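Local coordinates for protein fiber (Bovine adenovirus 4, PDB 4UE0) that forms the trimeric head domain of the viral fibre, which probably attaches the virion to a receptor on the host cell before entry, at residues I35-N39 against L60-V65; P69-C74 against T85-S91; T7-S11 against L23-P29; T50-A56 against S95-F101. One frame throughout, in Å; residues are numbered along the deposited sequence.

Interaction 1 (I35-N39 against L60-V65); sequences IYILN and LESIFV
Y36 and L38 of strand 34-40 pack against the segment L60-V65, a worked case of a short helix and turn packed against a strand of a beta sandwich, with L60 and F64 reaching the other sheet. The connection starts in helix 58-61 and runs into a type I beta turn from E61 to F64. The turn is closed by the bond from F64 N to E61 O, 3.1 Å long, and S62 OG bonds back to G59 O of the helix.

The side chain of Y36 reaches from I63 to V65. With CG anti to the carbonyl carbon (chi1 -61°), the ring is directed at the loop backbone. Its CB lies 3.9 Å from I63 O, and CG stays close to that atom. Next along, CD1 settles 3.7 Å from the same carbonyl oxygen, which approaches the ring obliquely. CE1 has moved on to the methyl CG2 of V65, at 3.9 Å, with S62 O somewhat farther off, and CZ keeps to the same methyl. At the tip, OH comes to rest beside V65 CG2, also 3.9 Å away, the two side chains crossing at about a right angle. R120 of strand 114-120 touches both Y36 and V65.

Two residues on, L38 points the same way but meets only aliphatic groups across the contact. Its CG is anti to the backbone N (chi1 -179°), and its CB packs on I63 CD1 at 3.8 Å. I90, from the other sheet, touches L38 too. The branch methyl CD1 of L38 makes a double contact, 3.7 Å from L60 CD1 and 3.9 Å from I63 CD1.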
loop_
_atom_site.group_PDB
_atom_site.type_symbol
_atom_site.label_atom_id
_atom_site.label_comp_id
_atom_site.label_asym_id
_atom_site.label_seq_id
_atom_site.Cartn_x
_atom_site.Cartn_y
_atom_site.Cartn_z
ATOM N N ILE A 35 8.736 12.893 -6.891
ATOM C CA ILE A 35 7.914 12.070 -6.008
ATOM C C ILE A 35 8.609 11.982 -4.640
ATOM O O ILE A 35 9.816 11.724 -4.556
ATOM C CB ILE A 35 7.719 10.653 -6.544
ATOM C CG1 ILE A 35 7.348 10.681 -8.013
ATOM C CG2 ILE A 35 6.646 9.956 -5.741
ATOM C CD1 ILE A 35 7.419 9.312 -8.667
ATOM N N TYR A 36 7.818 12.228 -3.599
ATOM C CA TYR A 36 8.260 12.179 -2.206
ATOM C C TYR A 36 7.525 11.019 -1.566
ATOM O O TYR A 36 6.297 11.020 -1.508
ATOM C CB TYR A 36 7.934 13.483 -1.488
ATOM C CG TYR A 36 8.624 14.652 -2.127
ATOM C CD1 TYR A 36 9.922 14.952 -1.794
ATOM C CD2 TYR A 36 7.997 15.411 -3.104
ATOM C CE1 TYR A 36 10.606 15.990 -2.404
ATOM C CE2 TYR A 36 8.664 16.467 -3.719
ATOM C CZ TYR A 36 9.969 16.751 -3.357
ATOM O OH TYR A 36 10.638 17.784 -3.945
ATOM N N ILE A 37 8.279 10.019 -1.110
ATOM C CA ILE A 37 7.724 8.779 -0.559
ATOM C C ILE A 37 8.119 8.682 0.912
ATOM O O ILE A 37 9.292 8.867 1.263
ATOM C CB ILE A 37 8.224 7.549 -1.347
ATOM C CG1 ILE A 37 7.639 7.561 -2.764
ATOM C CG2 ILE A 37 7.847 6.254 -0.650
ATOM C CD1 ILE A 37 8.423 6.755 -3.769
ATOM N N LEU A 38 7.136 8.357 1.742
ATOM C CA LEU A 38 7.363 8.064 3.150
ATOM C C LEU A 38 6.729 6.722 3.456
ATOM O O LEU A 38 5.543 6.529 3.184
ATOM C CB LEU A 38 6.729 9.129 4.055
ATOM C CG LEU A 38 6.932 8.946 5.558
ATOM C CD1 LEU A 38 8.396 8.948 5.958
ATOM C CD2 LEU A 38 6.177 10.018 6.337
ATOM N N ASN A 39 7.491 5.809 4.040
ATOM C CA ASN A 39 6.879 4.612 4.491
ATOM C C ASN A 39 7.269 4.201 5.867
ATOM O O ASN A 39 8.182 4.729 6.462
ATOM C CB ASN A 39 7.085 3.527 3.509
ATOM C CG ASN A 39 8.504 3.252 3.264
ATOM O OD1 ASN A 39 9.344 3.271 4.181
ATOM N ND2 ASN A 39 8.827 3.037 1.997
ATOM N N LEU A 60 15.173 12.882 6.528
ATOM C CA LEU A 60 13.729 12.826 6.578
ATOM C C LEU A 60 13.102 14.196 6.369
ATOM O O LEU A 60 12.049 14.354 5.722
ATOM C CB LEU A 60 13.329 12.258 7.915
ATOM C CG LEU A 60 11.914 11.802 8.078
ATOM C CD1 LEU A 60 11.404 10.888 6.960
ATOM C CD2 LEU A 60 11.866 11.085 9.404
ATOM N N GLU A 61 13.732 15.215 6.928
ATOM C CA GLU A 61 13.179 16.537 6.764
ATOM C C GLU A 61 13.089 16.895 5.273
ATOM O O GLU A 61 12.237 17.707 4.904
ATOM C CB GLU A 61 14.011 17.589 7.473
ATOM C CG GLU A 61 13.762 17.771 8.957
ATOM C CD GLU A 61 14.476 19.000 9.492
ATOM O OE1 GLU A 61 15.720 19.002 9.464
ATOM O OE2 GLU A 61 13.809 19.961 9.921
ATOM N N SER A 62 13.966 16.312 4.433
ATOM C CA SER A 62 14.067 16.699 3.020
ATOM C C SER A 62 12.825 16.367 2.198
ATOM O O SER A 62 12.675 16.909 1.098
ATOM C CB SER A 62 15.345 16.109 2.377
ATOM O OG SER A 62 15.299 14.698 2.122
ATOM N N ILE A 63 11.943 15.496 2.696
ATOM C CA ILE A 63 10.779 15.122 1.911
ATOM C C ILE A 63 9.581 16.036 2.205
ATOM O O ILE A 63 8.533 15.932 1.537
ATOM C CB ILE A 63 10.377 13.626 2.085
ATOM C CG1 ILE A 63 9.813 13.344 3.488
ATOM C CG2 ILE A 63 11.528 12.690 1.732
ATOM C CD1 ILE A 63 9.138 12.012 3.615
ATOM N N PHE A 64 9.706 16.906 3.210
ATOM C CA PHE A 64 8.601 17.790 3.595
ATOM C C PHE A 64 8.741 19.132 2.898
ATOM O O PHE A 64 9.038 20.147 3.504
ATOM C CB PHE A 64 8.498 17.950 5.128
ATOM C CG PHE A 64 8.088 16.678 5.841
ATOM C CD1 PHE A 64 9.039 15.716 6.145
ATOM C CD2 PHE A 64 6.750 16.413 6.179
ATOM C CE1 PHE A 64 8.704 14.560 6.789
ATOM C CE2 PHE A 64 6.413 15.233 6.820
ATOM C CZ PHE A 64 7.392 14.303 7.113
ATOM N N VAL A 65 8.523 19.101 1.592
ATOM C CA VAL A 65 8.690 20.261 0.729
ATOM C C VAL A 65 7.357 20.945 0.507
ATOM O O VAL A 65 7.305 22.158 0.345
ATOM C CB VAL A 65 9.278 19.825 -0.634
ATOM C CG1 VAL A 65 9.145 20.912 -1.693
ATOM C CG2 VAL A 65 10.738 19.423 -0.457
#

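Interaction 2 (P69-C74 against T85-S91); sequences PFYASC and TYGVTIS
F70, A72 and C74 each exchange a pair of backbone hydrogen bonds with I90, V88 and Y86, the regular pattern of an antiparallel beta hairpin. The straightest runs from Y86 N to C74 O, 2.8 Å long with 176° at the hydrogen. Between these pairs, CA-H...O contacts fill in, as from Y71 CA to V88 O at 3.3 Å.

Apolar contacts line the face of F70, C74, V88 and I90. There C74 SG lies 3.7 Å from V88 CG2 and obliquely beside the Y86 ring, while F70 CB touches I90 CD1 at 3.8 Å.

On the other face Y71, its CG anti to the backbone N (chi1 176°), lays its ring along the partner strand. CE1 passes 3.7 Å from the CA of G87, where no side chain intervenes, and T89 OG1 lies at the ring edge.

The second subunit meets the outer edge of strand 70-77, where its Q42 bonds to the backbone of P69 and Y71, and the Y71/S73 face, where its T75 bonds to the Y71 hydroxyl and packs on S73. F70, A72, V88 and I90 turn mainly toward the chain's own core, A72 touching W114 of strand 114-120. Strand 70-77 is outermost within the chain; strand 83-93 bonds on its other side to strand 96-101, T89 with N100 and S91 with S98.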
loop_
_atom_site.group_PDB
_atom_site.type_symbol
_atom_site.label_atom_id
_atom_site.label_comp_id
_atom_site.label_asym_id
_atom_site.label_seq_id
_atom_site.Cartn_x
_atom_site.Cartn_y
_atom_site.Cartn_z
ATOM N N PRO A 69 0.312 17.909 4.358
ATOM C CA PRO A 69 0.866 16.737 5.029
ATOM C C PRO A 69 0.719 15.497 4.153
ATOM O O PRO A 69 -0.166 15.446 3.278
ATOM C CB PRO A 69 0.014 16.610 6.298
ATOM C CG PRO A 69 -0.822 17.800 6.395
ATOM C CD PRO A 69 -0.905 18.398 5.030
ATOM N N PHE A 70 1.541 14.502 4.433
ATOM C CA PHE A 70 1.335 13.184 3.868
ATOM C C PHE A 70 0.100 12.553 4.512
ATOM O O PHE A 70 -0.123 12.708 5.713
ATOM C CB PHE A 70 2.540 12.298 4.115
ATOM C CG PHE A 70 3.784 12.722 3.398
ATOM C CD1 PHE A 70 4.704 13.580 3.984
ATOM C CD2 PHE A 70 4.084 12.201 2.149
ATOM C CE1 PHE A 70 5.846 13.956 3.303
ATOM C CE2 PHE A 70 5.246 12.563 1.487
ATOM C CZ PHE A 70 6.117 13.439 2.060
ATOM N N TYR A 71 -0.676 11.821 3.700
ATOM C CA TYR A 71 -1.849 11.110 4.201
ATOM C C TYR A 71 -1.806 9.673 3.689
ATOM O O TYR A 71 -1.752 9.420 2.497
ATOM C CB TYR A 71 -3.182 11.806 3.776
ATOM C CG TYR A 71 -4.367 11.001 4.214
ATOM C CD1 TYR A 71 -4.699 10.869 5.574
ATOM C CD2 TYR A 71 -5.059 10.239 3.312
ATOM C CE1 TYR A 71 -5.681 10.015 5.997
ATOM C CE2 TYR A 71 -6.072 9.382 3.719
ATOM C CZ TYR A 71 -6.356 9.225 5.073
ATOM O OH TYR A 71 -7.305 8.338 5.508
ATOM N N ALA A 72 -1.900 8.720 4.621
ATOM C CA ALA A 72 -1.939 7.293 4.322
ATOM C C ALA A 72 -2.943 6.623 5.237
ATOM O O ALA A 72 -3.615 7.282 6.029
ATOM C CB ALA A 72 -0.555 6.677 4.472
ATOM N N SER A 73 -3.096 5.306 5.143
ATOM C CA SER A 73 -3.927 4.560 6.066
ATOM C C SER A 73 -3.227 3.294 6.502
ATOM O O SER A 73 -2.296 2.809 5.843
ATOM C CB SER A 73 -5.301 4.222 5.500
ATOM O OG SER A 73 -5.180 3.239 4.495
ATOM N N CYS A 74 -3.667 2.770 7.626
ATOM C CA CYS A 74 -3.194 1.511 8.153
ATOM C C CYS A 74 -4.314 0.835 8.885
ATOM O O CYS A 74 -5.397 1.411 9.049
ATOM C CB CYS A 74 -1.963 1.736 9.045
ATOM S SG CYS A 74 -2.296 2.658 10.538
ATOM N N THR A 85 -9.563 0.555 10.511
ATOM C CA THR A 85 -8.730 1.349 9.605
ATOM C C THR A 85 -8.498 2.726 10.211
ATOM O O THR A 85 -9.421 3.359 10.710
ATOM C CB THR A 85 -9.392 1.462 8.234
ATOM O OG1 THR A 85 -9.623 0.151 7.721
ATOM C CG2 THR A 85 -8.517 2.208 7.255
ATOM N N TYR A 86 -7.245 3.170 10.189
ATOM C CA TYR A 86 -6.816 4.466 10.696
ATOM C C TYR A 86 -6.251 5.314 9.600
ATOM O O TYR A 86 -5.469 4.819 8.773
ATOM C CB TYR A 86 -5.745 4.312 11.770
ATOM C CG TYR A 86 -6.133 3.407 12.903
ATOM C CD1 TYR A 86 -5.857 2.048 12.840
ATOM C CD2 TYR A 86 -6.747 3.886 14.051
ATOM C CE1 TYR A 86 -6.173 1.190 13.854
ATOM C CE2 TYR A 86 -7.090 3.021 15.088
ATOM C CZ TYR A 86 -6.789 1.687 14.995
ATOM O OH TYR A 86 -7.134 0.833 16.032
ATOM N N GLY A 87 -6.634 6.581 9.600
ATOM C CA GLY A 87 -5.953 7.558 8.790
ATOM C C GLY A 87 -4.656 7.988 9.463
ATOM O O GLY A 87 -4.609 8.099 10.691
ATOM N N VAL A 88 -3.613 8.201 8.669
ATOM C CA VAL A 88 -2.288 8.568 9.156
ATOM C C VAL A 88 -1.875 9.861 8.456
ATOM O O VAL A 88 -1.791 9.902 7.245
ATOM C CB VAL A 88 -1.248 7.480 8.845
ATOM C CG1 VAL A 88 0.051 7.835 9.555
ATOM C CG2 VAL A 88 -1.729 6.097 9.251
ATOM N N THR A 89 -1.739 10.921 9.239
ATOM C CA THR A 89 -1.363 12.236 8.698
ATOM C C THR A 89 0.005 12.587 9.249
ATOM O O THR A 89 0.173 12.622 10.474
ATOM C CB THR A 89 -2.414 13.290 9.098
ATOM O OG1 THR A 89 -3.708 12.897 8.581
ATOM C CG2 THR A 89 -2.043 14.651 8.517
ATOM N N ILE A 90 0.959 12.828 8.367
ATOM C CA ILE A 90 2.332 13.079 8.768
ATOM C C ILE A 90 2.737 14.470 8.319
ATOM O O ILE A 90 2.694 14.809 7.151
ATOM C CB ILE A 90 3.317 12.060 8.199
ATOM C CG1 ILE A 90 2.821 10.620 8.365
ATOM C CG2 ILE A 90 4.661 12.258 8.893
ATOM C CD1 ILE A 90 2.040 10.043 7.186
ATOM N N SER A 91 3.053 15.286 9.316
ATOM C CA SER A 91 3.315 16.718 9.152
ATOM C C SER A 91 4.634 17.099 9.858
ATOM O O SER A 91 5.135 16.330 10.677
ATOM C CB SER A 91 2.137 17.518 9.737
ATOM O OG SER A 91 1.901 17.239 11.101
#

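Interaction 3 (T7-S11 against L23-P29); sequences TRQGS and LGWQIIP
R8 pairs with I27 and G10 with W25 through four backbone hydrogen bonds, and the two strands run antiparallel, at 176° to each other, as arms of a beta hairpin. The bond from I27 N to R8 O is 2.8 Å long, and that from W25 N to G10 O is 3.0 Å.

That second pair shows how a glycine can admit a large ring. W25 has CG between its backbone N and carbonyl carbon (chi1 61°), which folds the indole back over the neighbouring strand. One face lies under the peptide joining Q9 to G10, with G10 N 3.4 Å above the ring plane. G10 CA completes the contact as a CH-pi interaction, 3.8 Å from the centroid of the five-membered ring. The indole N-H points to a water in the ring plane, which accepts it at 2.8 Å from W25 NE1 and itself donates to S11 O.

Nearer the start of the strand, R8 runs alongside I27, whose CD1 is centred over one guanidinium face, 3.7 Å from R8 CZ.

S11 OG bonds to R33 of the third subunit. Strand 19-29 continues the sheet to strand 34-40 on its other side, while L60 of helix 58-61, with S62 and I63 beyond it, packs against W25.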
loop_
_atom_site.group_PDB
_atom_site.type_symbol
_atom_site.label_atom_id
_atom_site.label_comp_id
_atom_site.label_asym_id
_atom_site.label_seq_id
_atom_site.Cartn_x
_atom_site.Cartn_y
_atom_site.Cartn_z
ATOM N N THR A 7 18.021 9.541 -7.599
ATOM C CA THR A 7 17.095 9.352 -6.412
ATOM C C THR A 7 17.879 9.277 -5.112
ATOM O O THR A 7 19.008 8.750 -5.047
ATOM C CB THR A 7 16.119 8.121 -6.497
ATOM O OG1 THR A 7 16.750 6.918 -6.042
ATOM C CG2 THR A 7 15.581 7.910 -7.914
ATOM N N ARG A 8 17.248 9.827 -4.084
ATOM C CA ARG A 8 17.816 9.925 -2.759
ATOM C C ARG A 8 16.913 9.142 -1.838
ATOM O O ARG A 8 15.697 9.215 -1.993
ATOM C CB ARG A 8 17.801 11.383 -2.303
ATOM C CG ARG A 8 18.228 12.368 -3.369
ATOM C CD ARG A 8 18.458 13.719 -2.727
ATOM N NE ARG A 8 17.600 14.754 -3.286
ATOM C CZ ARG A 8 17.162 15.814 -2.609
ATOM N NH1 ARG A 8 17.495 15.990 -1.323
ATOM N NH2 ARG A 8 16.368 16.699 -3.220
ATOM N N GLN A 9 17.490 8.431 -0.865
ATOM C CA GLN A 9 16.660 7.687 0.084
ATOM C C GLN A 9 17.346 7.489 1.429
ATOM O O GLN A 9 18.574 7.666 1.547
ATOM C CB GLN A 9 16.265 6.335 -0.500
ATOM C CG GLN A 9 17.430 5.502 -1.005
ATOM C CD GLN A 9 16.976 4.288 -1.799
ATOM O OE1 GLN A 9 15.812 3.872 -1.734
ATOM N NE2 GLN A 9 17.903 3.706 -2.557
ATOM N N GLY A 10 16.564 7.107 2.439
ATOM C CA GLY A 10 17.124 6.867 3.769
ATOM C C GLY A 10 16.128 6.234 4.700
ATOM O O GLY A 10 14.999 5.943 4.318
ATOM N N SER A 11 16.583 6.031 5.926
ATOM C CA SER A 11 15.796 5.427 6.971
ATOM C C SER A 11 15.995 6.140 8.294
ATOM O O SER A 11 17.027 6.790 8.525
ATOM C CB SER A 11 16.178 3.957 7.169
ATOM O OG SER A 11 15.849 3.199 6.040
ATOM N N LEU A 23 10.905 4.149 9.776
ATOM C CA LEU A 23 10.514 4.952 8.615
ATOM C C LEU A 23 11.556 4.906 7.524
ATOM O O LEU A 23 12.755 4.878 7.804
ATOM C CB LEU A 23 10.303 6.396 9.028
ATOM C CG LEU A 23 9.265 6.640 10.120
ATOM C CD1 LEU A 23 9.365 8.073 10.652
ATOM C CD2 LEU A 23 7.890 6.369 9.557
ATOM N N GLY A 24 11.074 4.894 6.297
ATOM C CA GLY A 24 11.910 5.028 5.120
ATOM C C GLY A 24 11.395 6.173 4.305
ATOM O O GLY A 24 10.196 6.484 4.319
ATOM N N TRP A 25 12.280 6.828 3.591
ATOM C CA TRP A 25 11.888 7.921 2.717
ATOM C C TRP A 25 12.665 7.851 1.422
ATOM O O TRP A 25 13.782 7.285 1.369
ATOM C CB TRP A 25 12.091 9.278 3.410
ATOM C CG TRP A 25 13.521 9.554 3.795
ATOM C CD1 TRP A 25 14.134 9.283 5.009
ATOM C CD2 TRP A 25 14.528 10.128 2.963
ATOM N NE1 TRP A 25 15.453 9.659 4.955
ATOM C CE2 TRP A 25 15.721 10.177 3.714
ATOM C CE3 TRP A 25 14.541 10.607 1.649
ATOM C CZ2 TRP A 25 16.926 10.696 3.186
ATOM C CZ3 TRP A 25 15.739 11.118 1.120
ATOM C CH2 TRP A 25 16.909 11.164 1.890
ATOM N N GLN A 26 12.051 8.392 0.363
ATOM C CA GLN A 26 12.703 8.480 -0.952
ATOM C C GLN A 26 12.248 9.748 -1.660
ATOM O O GLN A 26 11.098 10.198 -1.514
ATOM C CB GLN A 26 12.403 7.276 -1.878
ATOM C CG GLN A 26 12.290 5.900 -1.239
ATOM C CD GLN A 26 11.450 4.940 -2.082
ATOM O OE1 GLN A 26 10.668 4.134 -1.556
ATOM N NE2 GLN A 26 11.593 5.039 -3.402
ATOM N N ILE A 27 13.167 10.329 -2.422
ATOM C CA ILE A 27 12.862 11.408 -3.356
ATOM C C ILE A 27 13.245 10.868 -4.732
ATOM O O ILE A 27 14.392 10.489 -4.961
ATOM C CB ILE A 27 13.621 12.706 -3.051
ATOM C CG1 ILE A 27 13.297 13.153 -1.637
ATOM C CG2 ILE A 27 13.252 13.779 -4.082
ATOM C CD1 ILE A 27 14.067 14.383 -1.185
ATOM N N ILE A 28 12.269 10.839 -5.624
ATOM C CA ILE A 28 12.485 10.378 -6.975
ATOM C C ILE A 28 12.297 11.567 -7.917
ATOM O O ILE A 28 11.186 11.958 -8.187
ATOM C CB ILE A 28 11.532 9.221 -7.317
ATOM C CG1 ILE A 28 11.700 8.071 -6.311
ATOM C CG2 ILE A 28 11.789 8.741 -8.736
ATOM C CD1 ILE A 28 10.576 7.070 -6.325
ATOM N N PRO A 29 13.407 12.178 -8.366
ATOM C CA PRO A 29 13.310 13.333 -9.245
ATOM C C PRO A 29 13.171 12.916 -10.698
ATOM O O PRO A 29 13.709 11.872 -11.102
ATOM C CB PRO A 29 14.631 14.069 -9.002
ATOM C CG PRO A 29 15.586 13.015 -8.552
ATOM C CD PRO A 29 14.805 11.824 -8.063
HETATM O O HOH W 1 17.174 9.365 7.097
#

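Interaction 4 (T50-A56 against S95-F101); sequences TTIYFQA and SIISINF
F54 and I97 form the apolar centre, where an aromatic ring lies against the branched side chain of its cross-strand partner. A chi1 of 59° tucks the F54 ring in against strand 96-101, bringing its CZ and CE1 to I97. I97 CB sits over one ring face as a CH-pi contact, 4.1 Å from the centroid and displaced toward the rim. I99 CD1 instead approaches the ring edge. Packing tightens at the end of I97, where CD1 is only 3.3 Å from A56 CB, closer than two carbons usually come. Farther along the same face, I52 CD1 meets the edge of the F101 ring, 3.9 Å from CE2.

Around this row runs the backbone bonding of an antiparallel pair. I99 N reaches I52 O at 2.7 Å, and A56 N reaches S95 O with 171° at the hydrogen. F101 N closes the other end on T50 O.

The opposite face is polar at its margin. T51 OG1 donates to N100 OD1 at 2.7 Å, from above the plane of the amide carbonyl, with the two side chains lying side by side. A water lies 2.6 Å from N100 OD1 and can also donate to T50 O. Beyond, the Y53 ring meets F16 edge-to-face, and R12 NH1 donates to the backbone O of Q55.

Strand 51-55 is the outermost of its sheet within the chain, and F54, I52 and I99 reach L23 and I21 of the other sheet. One face buried against a second sheet and one turned outward is consistent with the antiparallel beta sandwich known for adenovirus fibre heads.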
loop_
_atom_site.group_PDB
_atom_site.type_symbol
_atom_site.label_atom_id
_atom_site.label_comp_id
_atom_site.label_asym_id
_atom_site.label_seq_id
_atom_site.Cartn_x
_atom_site.Cartn_y
_atom_site.Cartn_z
ATOM N N THR A 50 -2.364 8.282 19.979
ATOM C CA THR A 50 -2.951 8.966 18.847
ATOM C C THR A 50 -1.898 9.678 18.025
ATOM O O THR A 50 -2.148 9.998 16.866
ATOM C CB THR A 50 -4.027 9.986 19.281
ATOM O OG1 THR A 50 -3.490 10.887 20.253
ATOM C CG2 THR A 50 -5.188 9.280 19.892
ATOM N N THR A 51 -0.762 9.984 18.622
ATOM C CA THR A 51 0.282 10.757 17.948
ATOM C C THR A 51 1.647 10.197 18.284
ATOM O O THR A 51 1.914 9.899 19.452
ATOM C CB THR A 51 0.265 12.251 18.361
ATOM O OG1 THR A 51 -1.069 12.778 18.270
ATOM C CG2 THR A 51 1.238 13.065 17.540
ATOM N N ILE A 52 2.485 10.025 17.268
ATOM C CA ILE A 52 3.893 9.720 17.438
ATOM C C ILE A 52 4.664 10.901 16.891
ATOM O O ILE A 52 4.426 11.328 15.769
ATOM C CB ILE A 52 4.292 8.442 16.682
ATOM C CG1 ILE A 52 3.571 7.233 17.270
ATOM C CG2 ILE A 52 5.787 8.251 16.714
ATOM C CD1 ILE A 52 3.727 5.966 16.439
ATOM N N TYR A 53 5.559 11.463 17.701
ATOM C CA TYR A 53 6.329 12.624 17.277
ATOM C C TYR A 53 7.794 12.411 17.624
ATOM O O TYR A 53 8.140 11.628 18.516
ATOM C CB TYR A 53 5.781 13.900 17.937
ATOM C CG TYR A 53 5.768 13.836 19.416
ATOM C CD1 TYR A 53 6.942 13.988 20.158
ATOM C CD2 TYR A 53 4.605 13.553 20.095
ATOM C CE1 TYR A 53 6.941 13.846 21.511
ATOM C CE2 TYR A 53 4.598 13.463 21.478
ATOM C CZ TYR A 53 5.784 13.599 22.185
ATOM O OH TYR A 53 5.784 13.470 23.564
ATOM N N PHE A 54 8.655 13.134 16.939
ATOM C CA PHE A 54 10.076 13.010 17.123
ATOM C C PHE A 54 10.769 14.125 16.352
ATOM O O PHE A 54 10.179 14.793 15.508
ATOM C CB PHE A 54 10.570 11.627 16.648
ATOM C CG PHE A 54 10.287 11.353 15.201
ATOM C CD1 PHE A 54 9.046 10.856 14.798
ATOM C CD2 PHE A 54 11.259 11.602 14.250
ATOM C CE1 PHE A 54 8.792 10.625 13.467
ATOM C CE2 PHE A 54 11.019 11.367 12.927
ATOM C CZ PHE A 54 9.791 10.879 12.532
ATOM N N GLN A 55 12.043 14.285 16.643
ATOM C CA GLN A 55 12.844 15.301 15.991
ATOM C C GLN A 55 13.517 14.666 14.783
ATOM O O GLN A 55 14.165 13.612 14.877
ATOM C CB GLN A 55 13.834 15.912 16.974
ATOM C CG GLN A 55 14.414 17.246 16.555
ATOM C CD GLN A 55 15.243 17.852 17.669
ATOM O OE1 GLN A 55 15.364 17.280 18.760
ATOM N NE2 GLN A 55 15.814 19.013 17.406
ATOM N N ALA A 56 13.338 15.309 13.635
ATOM C CA ALA A 56 13.767 14.739 12.377
ATOM C C ALA A 56 15.200 14.988 12.156
ATOM O O ALA A 56 15.718 16.033 12.532
ATOM C CB ALA A 56 12.995 15.327 11.216
ATOM N N SER A 95 11.659 21.173 13.155
ATOM C CA SER A 95 12.310 19.891 12.998
ATOM C C SER A 95 11.479 18.739 13.588
ATOM O O SER A 95 11.937 17.602 13.566
ATOM C CB SER A 95 13.712 19.960 13.616
ATOM O OG SER A 95 13.638 20.364 14.979
ATOM N N ILE A 96 10.262 19.022 14.057
ATOM C CA ILE A 96 9.447 18.020 14.721
ATOM C C ILE A 96 8.477 17.419 13.716
ATOM O O ILE A 96 7.639 18.119 13.154
ATOM C CB ILE A 96 8.623 18.599 15.896
ATOM C CG1 ILE A 96 9.509 19.284 16.944
ATOM C CG2 ILE A 96 7.782 17.495 16.558
ATOM C CD1 ILE A 96 10.501 18.363 17.609
ATOM N N ILE A 97 8.591 16.116 13.514
ATOM C CA ILE A 97 7.635 15.364 12.711
ATOM C C ILE A 97 6.572 14.767 13.620
ATOM O O ILE A 97 6.898 14.177 14.666
ATOM C CB ILE A 97 8.354 14.270 11.905
ATOM C CG1 ILE A 97 9.343 14.952 10.953
ATOM C CG2 ILE A 97 7.346 13.389 11.152
ATOM C CD1 ILE A 97 10.139 14.047 10.052
ATOM N N SER A 98 5.304 14.919 13.224
ATOM C CA SER A 98 4.169 14.350 13.917
ATOM C C SER A 98 3.407 13.409 12.983
ATOM O O SER A 98 3.046 13.788 11.868
ATOM C CB SER A 98 3.243 15.461 14.392
ATOM O OG SER A 98 3.890 16.284 15.347
ATOM N N ILE A 99 3.188 12.198 13.491
ATOM C CA ILE A 99 2.386 11.170 12.848
ATOM C C ILE A 99 1.112 11.074 13.667
ATOM O O ILE A 99 1.130 10.607 14.807
ATOM C CB ILE A 99 3.119 9.802 12.836
ATOM C CG1 ILE A 99 4.466 9.897 12.105
ATOM C CG2 ILE A 99 2.244 8.738 12.175
ATOM C CD1 ILE A 99 5.365 8.708 12.297
ATOM N N ASN A 100 0.014 11.523 13.080
ATOM C CA ASN A 100 -1.268 11.547 13.761
ATOM C C ASN A 100 -2.176 10.489 13.224
ATOM O O ASN A 100 -2.418 10.434 12.007
ATOM C CB ASN A 100 -1.921 12.917 13.641
ATOM C CG ASN A 100 -1.467 13.831 14.730
ATOM O OD1 ASN A 100 -1.871 13.665 15.893
ATOM N ND2 ASN A 100 -0.645 14.799 14.394
ATOM N N PHE A 101 -2.688 9.661 14.105
ATOM C CA PHE A 101 -3.676 8.621 13.770
ATOM C C PHE A 101 -5.070 9.188 13.978
ATOM O O PHE A 101 -5.302 9.932 14.929
ATOM C CB PHE A 101 -3.417 7.369 14.616
ATOM C CG PHE A 101 -2.075 6.785 14.342
ATOM C CD1 PHE A 101 -1.875 5.941 13.270
ATOM C CD2 PHE A 101 -0.986 7.143 15.108
ATOM C CE1 PHE A 101 -0.622 5.452 12.979
ATOM C CE2 PHE A 101 0.266 6.647 14.812
ATOM C CZ PHE A 101 0.453 5.818 13.743
HETATM O O HOH W 2 -4.082 12.322 16.416
#

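Overall arrangement
The four contacts divide the work of one sandwich. Interaction 3 belongs to one sheet, and interactions 2 and 4 share the other, where strands 83-93 and 96-101 are direct neighbours. Interaction 1 joins the two: strand 34-40 lies beside strand 19-29 of interaction 3, while L60 and F64 of the facing segment pack on I97 of interaction 4, and F64 meets F70 of interaction 2 edge-to-face. Chemistry follows position. The three strand pairings are held by regular backbone hydrogen bonds, whereas interaction 1 depends on side-chain packing. Interaction 2 is the most buried, covered partly by a second subunit; interactions 3 and 4 have polar, water-touched margins.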